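Local coordinates for protein aminoglycoside 3'-phosphotransferase AphA1-IAB (PDB 4FEX) that phosphorylates the 3'-hydroxyl of kanamycin and related aminoglycosides at the expense of ATP, making its bacterial host resistant to these antibiotics, at residues Ala39-Leu44 / Glu52-His57; Asp65-Met70 / Phe88-Asp93; Pro81-Lys86 / Thr100-Lys105; Thr106-Leu111 / Phe200-Leu205. All blocks are in the same frame, centred on the assembly; numbering follows the deposited sequence. Where two conformers were deposited one is given.

Contact 1: residues Ala39-Leu44 / Glu52-His57; sequences ATIYRL and ELFLKH. With 0TO (N-(3-chlorophenyl)-6,7-dimethoxyquinazolin-4-amine), chain G.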
# COMPACT_ATOMS: atom_id res chain seq x y z
N ALA A 39 -5.65 12.86 1.01
CA ALA A 39 -4.57 13.81 0.84
C ALA A 39 -4.44 14.32 -0.59
O ALA A 39 -4.55 13.55 -1.55
CB ALA A 39 -3.28 13.22 1.32
N THR A 40 -4.22 15.62 -0.73
CA THR A 40 -3.91 16.21 -2.02
C THR A 40 -2.45 15.91 -2.36
O THR A 40 -1.54 16.19 -1.56
CB THR A 40 -4.10 17.75 -2.02
OG1 THR A 40 -5.46 18.08 -1.68
CG2 THR A 40 -3.77 18.31 -3.40
N ILE A 41 -2.22 15.34 -3.55
CA ILE A 41 -0.86 15.08 -3.99
C ILE A 41 -0.42 15.98 -5.13
O ILE A 41 -1.00 15.95 -6.20
CB ILE A 41 -0.69 13.64 -4.47
CG1 ILE A 41 -0.92 12.67 -3.32
CG2 ILE A 41 0.69 13.45 -5.07
CD1 ILE A 41 -0.49 11.26 -3.63
N TYR A 42 0.62 16.77 -4.90
CA TYR A 42 1.20 17.56 -5.97
C TYR A 42 2.42 16.86 -6.52
O TYR A 42 3.18 16.26 -5.76
CB TYR A 42 1.60 18.94 -5.45
CG TYR A 42 0.44 19.66 -4.81
CD1 TYR A 42 -0.37 20.51 -5.55
CD2 TYR A 42 0.15 19.47 -3.47
CE1 TYR A 42 -1.44 21.16 -4.95
CE2 TYR A 42 -0.91 20.11 -2.87
CZ TYR A 42 -1.70 20.95 -3.61
OH TYR A 42 -2.76 21.59 -2.99
N ARG A 43 2.58 16.89 -7.83
CA ARG A 43 3.80 16.39 -8.45
C ARG A 43 4.65 17.58 -8.80
O ARG A 43 4.20 18.50 -9.47
CB ARG A 43 3.51 15.56 -9.71
CG ARG A 43 4.71 14.72 -10.18
CD ARG A 43 4.32 13.67 -11.22
NE ARG A 43 3.83 14.30 -12.44
CZ ARG A 43 4.60 14.67 -13.46
NH1 ARG A 43 4.05 15.25 -14.52
NH2 ARG A 43 5.91 14.47 -13.44
N LEU A 44 5.89 17.56 -8.34
CA LEU A 44 6.84 18.62 -8.62
C LEU A 44 7.87 18.19 -9.65
O LEU A 44 8.60 17.22 -9.45
CB LEU A 44 7.53 19.07 -7.33
CG LEU A 44 6.54 19.67 -6.35
CD1 LEU A 44 6.28 18.72 -5.18
CD2 LEU A 44 7.01 21.02 -5.87
N GLU A 52 12.32 14.79 -9.69
CA GLU A 52 10.88 14.92 -9.47
C GLU A 52 10.59 14.76 -7.97
O GLU A 52 11.31 14.04 -7.27
CB GLU A 52 10.12 13.88 -10.30
CG GLU A 52 8.60 13.81 -10.11
CD GLU A 52 7.86 13.21 -11.33
OE1 GLU A 52 7.97 13.81 -12.43
OE2 GLU A 52 7.19 12.16 -11.19
N LEU A 53 9.58 15.46 -7.49
CA LEU A 53 9.26 15.40 -6.07
C LEU A 53 7.76 15.26 -5.88
O LEU A 53 6.99 15.73 -6.71
CB LEU A 53 9.70 16.68 -5.35
CG LEU A 53 11.18 17.06 -5.16
CD1 LEU A 53 11.26 18.15 -4.11
CD2 LEU A 53 12.03 15.89 -4.75
N PHE A 54 7.35 14.61 -4.80
CA PHE A 54 5.93 14.65 -4.44
C PHE A 54 5.73 15.36 -3.12
O PHE A 54 6.51 15.20 -2.19
CB PHE A 54 5.33 13.25 -4.38
CG PHE A 54 5.15 12.61 -5.72
CD1 PHE A 54 4.01 12.85 -6.47
CD2 PHE A 54 6.12 11.78 -6.24
CE1 PHE A 54 3.84 12.26 -7.70
CE2 PHE A 54 5.96 11.19 -7.47
CZ PHE A 54 4.82 11.42 -8.20
N LEU A 55 4.67 16.15 -3.05
CA LEU A 55 4.30 16.81 -1.82
C LEU A 55 2.89 16.35 -1.50
O LEU A 55 1.97 16.60 -2.27
CB LEU A 55 4.36 18.33 -2.04
CG LEU A 55 3.94 19.29 -0.93
CD1 LEU A 55 4.72 19.05 0.35
CD2 LEU A 55 4.13 20.71 -1.39
N LYS A 56 2.72 15.62 -0.40
CA LYS A 56 1.40 15.18 0.05
C LYS A 56 0.89 16.23 1.03
O LYS A 56 1.67 16.72 1.84
CB LYS A 56 1.48 13.81 0.75
CG LYS A 56 0.95 12.60 -0.05
CD LYS A 56 0.33 11.55 0.90
CE LYS A 56 -0.32 10.36 0.17
NZ LYS A 56 -1.56 9.78 0.84
N HIS A 57 -0.38 16.61 0.94
CA HIS A 57 -0.95 17.54 1.92
C HIS A 57 -2.25 17.05 2.49
O HIS A 57 -3.19 16.74 1.76
CB HIS A 57 -1.14 18.95 1.35
CG HIS A 57 -1.86 19.88 2.28
ND1 HIS A 57 -2.68 20.89 1.84
CD2 HIS A 57 -1.87 19.95 3.64
CE1 HIS A 57 -3.18 21.54 2.88
NE2 HIS A 57 -2.71 20.99 3.98
C21 0TO G . 3.60 10.00 -1.01
C20 0TO G . 4.81 9.51 -1.49
CL 0TO G . 6.19 9.42 -0.45
C18 0TO G . 4.94 9.07 -2.80
C19 0TO G . 2.54 10.04 -1.91
C17 0TO G . 2.67 9.57 -3.22
C7 0TO G . 3.90 9.17 -3.73
N6 0TO G . 3.99 8.65 -4.96
C4 0TO G . 5.11 8.22 -5.59
N5 0TO G . 6.37 8.49 -5.18
C8 0TO G . 7.44 8.12 -5.89
N9 0TO G . 7.33 7.53 -7.08
C2 0TO G . 4.99 7.70 -6.87
C1 0TO G . 6.12 7.29 -7.57
C3 0TO G . 3.73 7.42 -7.35
C10 0TO G . 3.59 6.80 -8.59
O11 0TO G . 2.33 6.56 -9.06
C14 0TO G . 1.86 5.29 -8.55
C12 0TO G . 4.71 6.43 -9.32
C15 0TO G . 5.99 6.68 -8.81
O13 0TO G . 4.55 5.82 -10.54
C16 0TO G . 5.62 6.23 -11.41

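Contact 2: residues Asp65-Met70 / Phe88-Asp93; sequences DVTDEM and FIRTPD. With 0TO (N-(3-chlorophenyl)-6,7-dimethoxyquinazolin-4-amine), chain G.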
# COMPACT_ATOMS: atom_id res chain seq x y z
N ASP A 65 -2.97 11.04 8.86
CA ASP A 65 -2.62 10.00 7.91
C ASP A 65 -1.32 10.35 7.20
O ASP A 65 -0.45 9.50 7.08
CB ASP A 65 -3.76 9.80 6.93
CG ASP A 65 -5.10 9.71 7.63
OD1 ASP A 65 -5.11 9.12 8.75
OD2 ASP A 65 -6.11 10.25 7.11
N VAL A 66 -1.18 11.59 6.75
CA VAL A 66 0.10 12.01 6.21
C VAL A 66 1.21 11.85 7.26
O VAL A 66 2.34 11.45 6.92
CB VAL A 66 0.07 13.46 5.71
CG1 VAL A 66 1.35 13.79 4.99
CG2 VAL A 66 -1.09 13.64 4.78
N THR A 67 0.88 12.12 8.52
CA THR A 67 1.87 11.98 9.58
C THR A 67 2.30 10.53 9.73
O THR A 67 3.50 10.23 9.85
CB THR A 67 1.37 12.52 10.94
OG1 THR A 67 1.07 13.92 10.85
CG2 THR A 67 2.45 12.33 11.99
N ASP A 68 1.33 9.63 9.72
CA ASP A 68 1.60 8.22 9.88
C ASP A 68 2.54 7.70 8.79
O ASP A 68 3.36 6.81 9.02
CB ASP A 68 0.31 7.42 9.87
CG ASP A 68 -0.54 7.66 11.10
OD1 ASP A 68 -0.03 8.25 12.09
OD2 ASP A 68 -1.73 7.25 11.08
N GLU A 69 2.43 8.28 7.60
CA GLU A 69 3.22 7.83 6.48
C GLU A 69 4.67 8.31 6.61
O GLU A 69 5.61 7.56 6.33
CB GLU A 69 2.62 8.33 5.16
CG GLU A 69 3.26 7.70 3.94
CD GLU A 69 2.69 8.20 2.63
OE1 GLU A 69 1.71 8.99 2.66
OE2 GLU A 69 3.24 7.81 1.58
N MET A 70 4.84 9.55 7.05
CA MET A 70 6.17 10.08 7.30
C MET A 70 6.99 9.20 8.26
O MET A 70 8.13 8.85 7.97
CB MET A 70 6.08 11.52 7.82
CG MET A 70 7.41 12.23 7.94
SD MET A 70 8.29 11.80 9.45
CE MET A 70 7.11 12.40 10.67
N PHE A 88 9.28 17.54 6.08
CA PHE A 88 7.96 17.30 6.63
C PHE A 88 7.57 18.43 7.57
O PHE A 88 8.39 18.88 8.35
CB PHE A 88 7.90 15.97 7.40
CG PHE A 88 6.60 15.75 8.14
CD1 PHE A 88 5.48 15.26 7.48
CD2 PHE A 88 6.50 16.02 9.50
CE1 PHE A 88 4.27 15.04 8.15
CE2 PHE A 88 5.29 15.81 10.19
CZ PHE A 88 4.17 15.32 9.51
N ILE A 89 6.31 18.86 7.49
CA ILE A 89 5.79 19.87 8.41
C ILE A 89 4.46 19.44 9.01
O ILE A 89 3.54 19.08 8.28
CB ILE A 89 5.54 21.22 7.70
CG1 ILE A 89 6.85 21.83 7.19
CG2 ILE A 89 4.81 22.19 8.62
CD1 ILE A 89 6.63 23.05 6.29
N ARG A 90 4.34 19.48 10.32
CA ARG A 90 3.05 19.29 10.97
C ARG A 90 2.69 20.54 11.78
O ARG A 90 3.53 21.10 12.49
CB ARG A 90 3.07 18.07 11.87
CG ARG A 90 1.88 17.99 12.81
CD ARG A 90 0.79 17.13 12.25
NE ARG A 90 -0.52 17.57 12.69
CZ ARG A 90 -1.53 16.75 12.97
NH1 ARG A 90 -1.37 15.44 12.85
NH2 ARG A 90 -2.70 17.25 13.37
N THR A 91 1.44 20.96 11.65
CA THR A 91 0.87 22.07 12.41
C THR A 91 -0.45 21.53 12.93
O THR A 91 -0.83 20.42 12.55
CB THR A 91 0.64 23.30 11.53
OG1 THR A 91 -0.43 23.04 10.60
CG2 THR A 91 1.94 23.69 10.79
N PRO A 92 -1.17 22.27 13.80
CA PRO A 92 -2.29 21.58 14.46
C PRO A 92 -3.29 20.91 13.50
O PRO A 92 -3.89 19.90 13.85
CB PRO A 92 -2.97 22.69 15.26
CG PRO A 92 -1.89 23.69 15.50
CD PRO A 92 -1.01 23.65 14.30
N ASP A 93 -3.41 21.44 12.29
CA ASP A 93 -4.44 20.97 11.38
C ASP A 93 -3.91 20.60 10.01
O ASP A 93 -4.66 20.16 9.14
CB ASP A 93 -5.53 22.04 11.25
CG ASP A 93 -6.84 21.48 10.75
OD1 ASP A 93 -7.25 20.41 11.27
OD2 ASP A 93 -7.46 22.08 9.84
C21 0TO G . 3.60 10.00 -1.01
C20 0TO G . 4.81 9.51 -1.49
CL 0TO G . 6.19 9.42 -0.45
C18 0TO G . 4.94 9.07 -2.80
C19 0TO G . 2.54 10.04 -1.91
C17 0TO G . 2.67 9.57 -3.22
C7 0TO G . 3.90 9.17 -3.73
N6 0TO G . 3.99 8.65 -4.96
C4 0TO G . 5.11 8.22 -5.59
N5 0TO G . 6.37 8.49 -5.18
C8 0TO G . 7.44 8.12 -5.89
N9 0TO G . 7.33 7.53 -7.08
C2 0TO G . 4.99 7.70 -6.87
C1 0TO G . 6.12 7.29 -7.57
C3 0TO G . 3.73 7.42 -7.35
C10 0TO G . 3.59 6.80 -8.59
O11 0TO G . 2.33 6.56 -9.06
C14 0TO G . 1.86 5.29 -8.55
C12 0TO G . 4.71 6.43 -9.32
C15 0TO G . 5.99 6.68 -8.81
O13 0TO G . 4.55 5.82 -10.54
C16 0TO G . 5.62 6.23 -11.41

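Contact 3: residues Pro81-Lys86 / Thr100-Lys105; sequences PLPTIK and TAIPGK. With 0TO (N-(3-chlorophenyl)-6,7-dimethoxyquinazolin-4-amine), chain G.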
# COMPACT_ATOMS: atom_id res chain seq x y z
N PRO A 81 13.96 -0.11 -0.03
CA PRO A 81 14.19 1.10 -0.85
C PRO A 81 12.94 1.98 -0.92
O PRO A 81 11.93 1.59 -1.51
CB PRO A 81 14.51 0.53 -2.22
CG PRO A 81 13.79 -0.79 -2.27
CD PRO A 81 13.79 -1.32 -0.86
N LEU A 82 13.01 3.17 -0.34
CA LEU A 82 11.83 4.03 -0.30
C LEU A 82 12.09 5.43 -0.86
O LEU A 82 13.25 5.78 -1.12
CB LEU A 82 11.30 4.11 1.13
CG LEU A 82 10.90 2.77 1.76
CD1 LEU A 82 10.21 3.04 3.07
CD2 LEU A 82 10.00 1.97 0.84
N PRO A 83 11.03 6.22 -1.08
CA PRO A 83 11.30 7.64 -1.36
C PRO A 83 11.93 8.28 -0.12
O PRO A 83 11.52 7.95 0.99
CB PRO A 83 9.91 8.23 -1.60
CG PRO A 83 9.00 7.08 -1.83
CD PRO A 83 9.59 5.91 -1.13
N THR A 84 12.89 9.18 -0.28
CA THR A 84 13.45 9.84 0.89
C THR A 84 12.66 11.11 1.28
O THR A 84 12.21 11.85 0.41
CB THR A 84 14.94 10.17 0.69
OG1 THR A 84 15.09 11.48 0.13
CG2 THR A 84 15.57 9.14 -0.26
N ILE A 85 12.50 11.33 2.59
CA ILE A 85 11.82 12.51 3.12
C ILE A 85 12.71 13.74 3.03
O ILE A 85 13.59 13.95 3.87
CB ILE A 85 11.48 12.36 4.62
CG1 ILE A 85 10.67 11.09 4.90
CG2 ILE A 85 10.79 13.64 5.15
CD1 ILE A 85 10.41 10.86 6.40
N LYS A 86 12.51 14.56 2.01
CA LYS A 86 13.27 15.78 1.92
C LYS A 86 12.79 16.75 3.02
O LYS A 86 13.59 17.51 3.55
CB LYS A 86 13.20 16.39 0.51
CG LYS A 86 14.02 17.68 0.37
CD LYS A 86 14.38 18.04 -1.09
CE LYS A 86 15.25 19.32 -1.15
NZ LYS A 86 15.28 20.02 -2.49
N THR A 100 11.27 12.46 -2.45
CA THR A 100 11.82 12.30 -3.78
C THR A 100 10.97 11.27 -4.49
O THR A 100 10.32 10.45 -3.85
CB THR A 100 13.25 11.78 -3.73
OG1 THR A 100 13.27 10.59 -2.93
CG2 THR A 100 14.19 12.79 -3.09
N ALA A 101 10.96 11.31 -5.81
CA ALA A 101 10.18 10.33 -6.56
C ALA A 101 11.02 9.13 -6.89
O ALA A 101 12.23 9.24 -7.05
CB ALA A 101 9.61 10.94 -7.84
N ILE A 102 10.36 7.98 -6.97
CA ILE A 102 10.97 6.79 -7.50
C ILE A 102 10.65 6.72 -8.99
O ILE A 102 9.50 6.52 -9.39
CB ILE A 102 10.53 5.54 -6.75
CG1 ILE A 102 10.92 5.68 -5.29
CG2 ILE A 102 11.20 4.29 -7.34
CD1 ILE A 102 10.84 4.38 -4.52
N PRO A 103 11.69 6.92 -9.82
CA PRO A 103 11.64 6.86 -11.28
C PRO A 103 11.20 5.49 -11.73
O PRO A 103 11.74 4.49 -11.26
CB PRO A 103 13.10 7.03 -11.67
CG PRO A 103 13.88 6.54 -10.45
CD PRO A 103 13.06 7.10 -9.32
N GLY A 104 10.24 5.43 -12.65
CA GLY A 104 9.84 4.16 -13.21
C GLY A 104 8.35 4.07 -13.41
O GLY A 104 7.65 5.07 -13.32
N LYS A 105 7.86 2.87 -13.69
CA LYS A 105 6.43 2.66 -13.90
C LYS A 105 5.88 1.75 -12.81
O LYS A 105 6.65 1.06 -12.13
CB LYS A 105 6.18 2.08 -15.29
CG LYS A 105 6.59 3.03 -16.42
CD LYS A 105 6.68 2.31 -17.77
CE LYS A 105 6.58 3.29 -18.94
NZ LYS A 105 6.72 2.62 -20.27
C21 0TO G . 3.60 10.00 -1.01
C20 0TO G . 4.81 9.51 -1.49
CL 0TO G . 6.19 9.42 -0.45
C18 0TO G . 4.94 9.07 -2.80
C19 0TO G . 2.54 10.04 -1.91
C17 0TO G . 2.67 9.57 -3.22
C7 0TO G . 3.90 9.17 -3.73
N6 0TO G . 3.99 8.65 -4.96
C4 0TO G . 5.11 8.22 -5.59
N5 0TO G . 6.37 8.49 -5.18
C8 0TO G . 7.44 8.12 -5.89
N9 0TO G . 7.33 7.53 -7.08
C2 0TO G . 4.99 7.70 -6.87
C1 0TO G . 6.12 7.29 -7.57
C3 0TO G . 3.73 7.42 -7.35
C10 0TO G . 3.59 6.80 -8.59
O11 0TO G . 2.33 6.56 -9.06
C14 0TO G . 1.86 5.29 -8.55
C12 0TO G . 4.71 6.43 -9.32
C15 0TO G . 5.99 6.68 -8.81
O13 0TO G . 4.55 5.82 -10.54
C16 0TO G . 5.62 6.23 -11.41

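Contact 4: residues Thr106-Leu111 / Phe200-Leu205; sequences TAFQVL and FSLDNL. With 0TO (N-(3-chlorophenyl)-6,7-dimethoxyquinazolin-4-amine), chain G.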
# COMPACT_ATOMS: atom_id res chain seq x y z
N THR A 106 4.56 1.76 -12.61
CA THR A 106 4.01 0.91 -11.57
C THR A 106 4.06 -0.51 -12.07
O THR A 106 4.19 -0.73 -13.27
CB THR A 106 2.58 1.28 -11.16
OG1 THR A 106 1.67 0.97 -12.21
CG2 THR A 106 2.49 2.73 -10.83
N ALA A 107 4.01 -1.47 -11.15
CA ALA A 107 3.97 -2.88 -11.53
C ALA A 107 2.78 -3.10 -12.47
O ALA A 107 2.87 -3.86 -13.43
CB ALA A 107 3.84 -3.74 -10.31
N PHE A 108 1.67 -2.42 -12.18
CA PHE A 108 0.47 -2.56 -12.98
C PHE A 108 0.70 -2.11 -14.42
O PHE A 108 0.36 -2.82 -15.36
CB PHE A 108 -0.68 -1.77 -12.36
CG PHE A 108 -1.93 -1.80 -13.17
CD1 PHE A 108 -2.79 -2.88 -13.09
CD2 PHE A 108 -2.24 -0.76 -14.02
CE1 PHE A 108 -3.95 -2.92 -13.84
CE2 PHE A 108 -3.40 -0.79 -14.78
CZ PHE A 108 -4.25 -1.87 -14.69
N GLN A 109 1.29 -0.93 -14.59
CA GLN A 109 1.60 -0.46 -15.93
C GLN A 109 2.50 -1.44 -16.68
O GLN A 109 2.23 -1.77 -17.83
CB GLN A 109 2.24 0.92 -15.89
CG GLN A 109 1.32 2.00 -15.33
CD GLN A 109 2.06 3.28 -14.99
OE1 GLN A 109 3.25 3.43 -15.29
NE2 GLN A 109 1.36 4.21 -14.34
N VAL A 110 3.56 -1.92 -16.04
CA VAL A 110 4.51 -2.79 -16.71
C VAL A 110 3.85 -4.11 -17.09
O VAL A 110 4.17 -4.68 -18.11
CB VAL A 110 5.74 -3.05 -15.86
CG1 VAL A 110 6.79 -3.78 -16.66
CG2 VAL A 110 6.30 -1.74 -15.37
N LEU A 111 2.92 -4.57 -16.26
CA LEU A 111 2.11 -5.73 -16.61
C LEU A 111 1.31 -5.45 -17.88
O LEU A 111 1.42 -6.20 -18.84
CB LEU A 111 1.16 -6.08 -15.47
CG LEU A 111 1.34 -7.37 -14.67
CD1 LEU A 111 2.72 -7.99 -14.86
CD2 LEU A 111 1.11 -7.03 -13.21
N PHE A 200 -0.16 -3.71 -0.45
CA PHE A 200 0.74 -4.29 -1.44
C PHE A 200 0.03 -4.54 -2.78
O PHE A 200 -0.08 -5.67 -3.27
CB PHE A 200 1.38 -5.57 -0.87
CG PHE A 200 2.76 -5.81 -1.35
CD1 PHE A 200 3.81 -5.04 -0.90
CD2 PHE A 200 3.03 -6.81 -2.26
CE1 PHE A 200 5.10 -5.27 -1.35
CE2 PHE A 200 4.33 -7.05 -2.70
CZ PHE A 200 5.35 -6.28 -2.25
N SER A 201 -0.45 -3.45 -3.38
CA SER A 201 -1.23 -3.51 -4.60
C SER A 201 -0.31 -3.30 -5.78
O SER A 201 0.87 -3.04 -5.61
CB SER A 201 -2.30 -2.44 -4.59
OG SER A 201 -1.74 -1.18 -4.90
N LEU A 202 -0.83 -3.40 -6.99
CA LEU A 202 0.02 -3.33 -8.16
C LEU A 202 0.37 -1.89 -8.48
O LEU A 202 1.25 -1.62 -9.31
CB LEU A 202 -0.61 -4.03 -9.36
CG LEU A 202 -0.44 -5.55 -9.39
CD1 LEU A 202 -1.27 -6.16 -10.50
CD2 LEU A 202 1.03 -5.93 -9.54
N ASP A 203 -0.30 -0.96 -7.80
CA ASP A 203 -0.07 0.47 -8.01
C ASP A 203 1.08 0.97 -7.15
O ASP A 203 1.63 2.04 -7.42
CB ASP A 203 -1.33 1.28 -7.70
CG ASP A 203 -2.47 0.96 -8.65
OD1 ASP A 203 -2.24 0.96 -9.88
OD2 ASP A 203 -3.61 0.72 -8.16
N ASN A 204 1.43 0.20 -6.13
CA ASN A 204 2.37 0.67 -5.12
C ASN A 204 3.79 0.12 -5.18
O ASN A 204 4.62 0.43 -4.33
CB ASN A 204 1.77 0.43 -3.74
CG ASN A 204 0.69 1.40 -3.43
OD1 ASN A 204 0.59 2.45 -4.06
ND2 ASN A 204 -0.13 1.08 -2.44
N LEU A 205 4.10 -0.69 -6.18
CA LEU A 205 5.47 -1.13 -6.34
C LEU A 205 6.02 -0.59 -7.65
O LEU A 205 5.35 -0.66 -8.67
CB LEU A 205 5.55 -2.64 -6.27
CG LEU A 205 5.21 -2.99 -4.82
CD1 LEU A 205 4.05 -3.97 -4.69
CD2 LEU A 205 6.44 -3.50 -4.14
C21 0TO G . 3.60 10.00 -1.01
C20 0TO G . 4.81 9.51 -1.49
CL 0TO G . 6.19 9.42 -0.45
C18 0TO G . 4.94 9.07 -2.80
C19 0TO G . 2.54 10.04 -1.91
C17 0TO G . 2.67 9.57 -3.22
C7 0TO G . 3.90 9.17 -3.73
N6 0TO G . 3.99 8.65 -4.96
C4 0TO G . 5.11 8.22 -5.59
N5 0TO G . 6.37 8.49 -5.18
C8 0TO G . 7.44 8.12 -5.89
N9 0TO G . 7.33 7.53 -7.08
C2 0TO G . 4.99 7.70 -6.87
C1 0TO G . 6.12 7.29 -7.57
C3 0TO G . 3.73 7.42 -7.35
C10 0TO G . 3.59 6.80 -8.59
O11 0TO G . 2.33 6.56 -9.06
C14 0TO G . 1.86 5.29 -8.55
C12 0TO G . 4.71 6.43 -9.32
C15 0TO G . 5.99 6.68 -8.81
O13 0TO G . 4.55 5.82 -10.54
C16 0TO G . 5.62 6.23 -11.41

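Contact 1: residues Ala39-Leu44 / Glu52-His57
Residues 40-44 and 53-57 pair as the two strands of an antiparallel hairpin, their short axes 4.7 Å apart. Three hydrogen-bonded pairs, Thr40-His57, Tyr42-Leu55 and Leu44-Leu53, each carry two backbone bonds; Ile41-Lys56 and Arg43-Phe54 are the non-hydrogen-bonded pairs between them.

Apolar packing differs on the two faces. On the face of Tyr42 and Leu55, Leu44 CD1 lies 3.7 Å from Leu55 CB, and the Leu44 and Leu53 CB atoms sit side by side; Leu98 of strand 94-100 packs on this leucine cluster. The other face meets the bound quinazoline, 0TO. The Phe54 ring covers its bridging amine with one face, N6 of 0TO standing 4.0 Å above the ring plane near its centre, while Ile41 CG2 approaches Phe54 CD1 obliquely at 3.7 Å. Lys56 passes its aliphatic chain across the rim of the chlorophenyl ring, CG being 3.5 Å from C19 of 0TO.

The charged contact is at the hairpin end. With CG anti to its backbone N (chi1 -165°), Arg43 reaches Phe54 CE1 obliquely through CG (3.6 Å), and a bend at chi3 turns its guanidinium edge to Glu52. The two form a salt bridge, though NH2 and OE1 are modelled too close for that length to be trusted.

Phe54, Ile41 and the Lys56 methylenes thus cover 0TO with carbon, while Lys56 NZ forms a long, weak ion pair with Glu69, reminiscent of the lysine-glutamate pair of protein kinases.

Contact 2: residues Asp65-Met70 / Phe88-Asp93
Helix 65-70 passes strand 88-90 with an axis separation of 9.8 Å at 141°, bringing Met70 against Phe88 and Thr67 against Arg90, each pair with CA atoms 7.5 Å apart. Met70 lies across one face of the Phe88 ring. Its CG is 4.0 Å from the ring centroid, over the face, in a CH-pi contact, and SD stands farther above the same ring in a Met-aromatic contact. Bends at chi2 (-81°) and chi3 curl the thioether back, so that the CE methyl also rests on this face, 3.8 Å above the plane and displaced toward the rim.

Thr67 comes to the ring at its edge, OG1 being 3.7 Å from Phe88 CZ. This hydroxyl is bonded to Ala63 O one helical turn earlier; Arg90 NH1, near it, is bonded instead to Asn64 OD1. Two carbonyls of the following residues lie in the guanidinium plane and fix its rotation: NE donates to Thr91 O (2.9 Å) and NH2 to Pro92 O.

Dispersion and weak sulfur-pi forces thus hold helix to strand on a partly exposed surface. The Arg90 N-H groups are taken by oxygens of its own loop and of Asn64, so the join between these two segments is mainly apolar.

Contact 3: residues Pro81-Lys86 / Thr100-Lys105
Thr84 and Thr100 meet obliquely, and the hydroxyl of one reaches the main chain of the other. Thr100 OG1, placed between its own backbone N and carbonyl carbon (chi1 53°), accepts a bond from Thr84 N at 3.0 Å. The return bond is purely backbone, from Thr100 N to Thr84 O at 3.1 Å, with the donor in the carbonyl plane. Thr84 is therefore gripped at both its N and its O by a single residue, while its own OG1 rests against the Thr100 CG2 methyl, 3.6 Å away.

Next to this pair, Pro83 and Ile102 cross at about a right angle. The Ile102 CD1 methyl points at the proline ring and comes within 3.9 Å of Pro83 CD, while Pro83 CB lies beside the Thr100 carbonyl oxygen. The proline turns CG toward the chlorine of 0TO (3.9 Å), and Ile102 CB lies by the N9 rim of the quinazoline. Ile102 N lies 3.1 Å from N9 of 0TO, consistent with the way quinazolines engage the hinge of protein kinases.

Segment 100-105 is the linker running from strand 94-100 to the short strand 105-106. Ala101 shares a backbone hydrogen bond with Glu52 and packs beside Phe54; Leu82 is set on Leu73 and Leu76 of helix 61-76 and on Cys215, while Ile102 abuts Ile213, so the contact bridges the large sheet, that helix and strand 211-215.

Contact 4: residues Thr106-Leu111 / Phe200-Leu205
Leu202 is the knob of this contact, pushed into a hollow at the start of helix 107-111 whose walls are Ala107, Phe108 and Leu111. Its CD2 methyl fits against Ala107 CB at 3.6 Å, and CD1 meets Leu111 CD2, the two leucines crossing at about a right angle. Nearer its backbone, Leu202 CB abuts Phe108 CB (3.8 Å). A chi1 of 177° sets the Phe108 ring trans to the amide nitrogen and carries it away from the loop, with Leu202 CD1 at its edge. Phe240, Leu233 and Cys236 also pack on Leu202.

The first helical N-H groups are tied down by the loop. Phe108 N donates to Leu202 O at 3.0 Å from above the carbonyl plane, and Ala107 N reaches Leu205 O at 2.9 Å, nearly along the C=O axis. Thr106 caps the helix by taking Gln109 N on OG1, in a capping box whose return bond is weak, and its CG2 methyl touches both Asp203 O (3.6 Å) and C14 of 0TO.

Residues 201-204 form a type I turn opened by an ST turn at Ser201. They come just after Asp199, probably the proton acceptor, to whose carbonyl Asn204 ND2 is bonded, as expected of the catalytic loop in kinase-like phosphotransferases.

In the fold
Contacts 1, 2 and 3 all involve the five-stranded antiparallel sheet: contact 1 is its hairpin 40-45/53-59, contact 2 lays helix 61-76 on strand 85-90, and contact 3 joins the approach to that strand with the exit from strand 94-100. Contact 1 comes first along the chain, the segments of contacts 2 and 3 alternate, and contact 4 follows, its segments 89 positions apart at their closest ends. The centres of contacts 1 and 3 are about 12 Å apart, those of 2 and 4 about 26 Å. Segment 100-105 leads directly into 106-111, joining the sheet to the catalytic part. Segments of all four touch 0TO, contact 2 through Glu69; the ligand probably occupies the nucleotide cleft between two lobes.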